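Long-range contact in DltD domain-containing protein (PDB 7D78), which probably catalyses, as a polyketide thioesterase and cyclase of the alpha/beta hydrolase fold, the ring closure that forms medium-ring lactones: residues A[157-161]-A[270-275]. Residues are numbered along the deposited sequence; the frame is centred on the assembly and turned at random.
Sequences CPILS and SPPEEQ
Ser270 OG donates a hydrogen bond to the carbonyl oxygen of Pro158, with OG to O at 2.7 Å. It comes in tilted 22° from the carbonyl plane. OG stands anti to the backbone N of Ser270 (chi1 173°), which turns the hydroxyl to the Pro158 carbonyl. A water also donates to this OG; it accepts from Leu160 N and donates to Glu274 OE1, linking the three. The tight part lies beside Gln275. Its extended side chain crosses that of Pro158 obliquely, and OE1 sits 3.4 Å from Cys157 CA and 3.5 Å from Pro158 CD. NE2 binds Ser270 O at 2.9 Å, and also Asp267 OD2. Ser270 O lies near the amide plane, but NE2 stands above the carbonyl plane, off the lone pairs. OE1 accepts from Thr263, so both ends of the buried amide are held and its rotation is fixed. A leucine in its place has no amide, and would probably leave Ser270 O, Thr263 OG1 and Asp267 OD2 without these partners. Leu160 rests its CD1 on the backbone of Glu274, 3.5 Å from O. The outer end is more open. There partly exposed Ser161 gives its hydroxyl to the syn lone pair of Glu274 OE2 (OG to OE2 2.8 Å), and Lys248 forms a salt bridge with the same oxygen. Ile159 touches Ser134 and His296, which with Asp267 are consistent with a hydrolase catalytic triad. The contact joins the loop after strand 150-156 to the start of helix 272-281. Strand 259-264 lies against Cys157 and Gln275, helix 135-146 against Pro158 and Leu160, and helix 247-251 against Leu160.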
loop_
_atom_site.group_PDB
_atom_site.type_symbol
_atom_site.label_atom_id
_atom_site.label_comp_id
_atom_site.label_asym_id
_atom_site.label_seq_id
_atom_site.Cartn_x
_atom_site.Cartn_y
_atom_site.Cartn_z
ATOM N N CYS A 157 -20.409 -2.723 -8.823
ATOM C CA CYS A 157 -20.452 -1.516 -7.999
ATOM C C CYS A 157 -19.123 -1.244 -7.275
ATOM O O CYS A 157 -19.102 -1.101 -6.049
ATOM C CB CYS A 157 -21.611 -1.572 -7.007
ATOM S SG CYS A 157 -21.585 -2.959 -5.811
ATOM N N PRO A 158 -18.011 -1.162 -8.006
ATOM C CA PRO A 158 -16.725 -0.913 -7.337
ATOM C C PRO A 158 -16.733 0.411 -6.582
ATOM O O PRO A 158 -17.302 1.403 -7.039
ATOM C CB PRO A 158 -15.721 -0.887 -8.496
ATOM C CG PRO A 158 -16.534 -0.525 -9.696
ATOM C CD PRO A 158 -17.870 -1.182 -9.473
ATOM N N ILE A 159 -16.095 0.413 -5.405
ATOM C CA ILE A 159 -15.897 1.614 -4.604
ATOM C C ILE A 159 -14.475 2.114 -4.838
ATOM O O ILE A 159 -13.508 1.362 -4.665
ATOM C CB ILE A 159 -16.129 1.355 -3.107
ATOM C CG1 ILE A 159 -17.596 1.046 -2.805
ATOM C CG2 ILE A 159 -15.809 2.620 -2.340
ATOM C CD1 ILE A 159 -17.835 0.698 -1.318
ATOM N N LEU A 160 -14.337 3.394 -5.196
ATOM C CA LEU A 160 -13.059 3.920 -5.647
ATOM C C LEU A 160 -12.517 5.078 -4.822
ATOM O O LEU A 160 -11.411 5.559 -5.112
ATOM C CB LEU A 160 -13.166 4.348 -7.116
ATOM C CG LEU A 160 -13.565 3.222 -8.068
ATOM C CD1 LEU A 160 -14.054 3.810 -9.390
ATOM C CD2 LEU A 160 -12.384 2.291 -8.300
ATOM N N SER A 161 -13.243 5.540 -3.810
ATOM C CA SER A 161 -12.754 6.574 -2.907
ATOM C C SER A 161 -13.360 6.314 -1.533
ATOM O O SER A 161 -14.361 5.600 -1.408
ATOM C CB SER A 161 -13.111 7.984 -3.398
ATOM O OG SER A 161 -14.519 8.128 -3.500
ATOM N N SER A 270 -21.305 4.209 -3.609
ATOM C CA SER A 270 -20.210 4.504 -4.529
ATOM C C SER A 270 -20.781 5.340 -5.662
ATOM O O SER A 270 -21.588 4.824 -6.459
ATOM C CB SER A 270 -19.583 3.215 -5.058
ATOM O OG SER A 270 -18.625 3.484 -6.068
ATOM N N PRO A 271 -20.426 6.617 -5.768
ATOM C CA PRO A 271 -21.028 7.484 -6.801
ATOM C C PRO A 271 -20.929 6.863 -8.182
ATOM O O PRO A 271 -19.823 6.534 -8.649
ATOM C CB PRO A 271 -20.193 8.764 -6.701
ATOM C CG PRO A 271 -19.784 8.804 -5.253
ATOM C CD PRO A 271 -19.548 7.366 -4.853
ATOM N N PRO A 272 -22.068 6.650 -8.853
ATOM C CA PRO A 272 -22.023 6.107 -10.224
ATOM C C PRO A 272 -21.104 6.870 -11.163
ATOM O O PRO A 272 -20.447 6.241 -12.000
ATOM C CB PRO A 272 -23.495 6.175 -10.668
ATOM C CG PRO A 272 -24.264 6.012 -9.398
ATOM C CD PRO A 272 -23.449 6.733 -8.336
ATOM N N GLU A 273 -21.018 8.200 -11.057
ATOM C CA GLU A 273 -20.130 8.912 -11.973
ATOM C C GLU A 273 -18.663 8.620 -11.681
ATOM O O GLU A 273 -17.829 8.713 -12.586
ATOM C CB GLU A 273 -20.391 10.418 -11.924
ATOM C CG GLU A 273 -20.080 11.141 -13.245
ATOM C CD GLU A 273 -21.145 10.931 -14.326
ATOM O OE1 GLU A 273 -22.290 10.549 -13.989
ATOM O OE2 GLU A 273 -20.833 11.163 -15.518
ATOM N N GLU A 274 -18.327 8.270 -10.433
ATOM C CA GLU A 274 -16.967 7.831 -10.129
ATOM C C GLU A 274 -16.671 6.487 -10.780
ATOM O O GLU A 274 -15.571 6.266 -11.309
ATOM C CB GLU A 274 -16.762 7.736 -8.612
ATOM C CG GLU A 274 -15.326 7.911 -8.169
ATOM C CD GLU A 274 -15.192 8.104 -6.658
ATOM O OE1 GLU A 274 -16.019 7.552 -5.907
ATOM O OE2 GLU A 274 -14.260 8.813 -6.226
ATOM N N GLN A 275 -17.643 5.572 -10.735
ATOM C CA GLN A 275 -17.492 4.287 -11.407
ATOM C C GLN A 275 -17.360 4.479 -12.912
ATOM O O GLN A 275 -16.472 3.902 -13.546
ATOM C CB GLN A 275 -18.680 3.382 -11.071
ATOM C CG GLN A 275 -18.955 3.217 -9.567
ATOM C CD GLN A 275 -20.107 2.282 -9.279
ATOM O OE1 GLN A 275 -20.310 1.294 -9.990
ATOM N NE2 GLN A 275 -20.874 2.586 -8.235
HETATM O O HOH W 1 -16.430 4.971 -5.482
#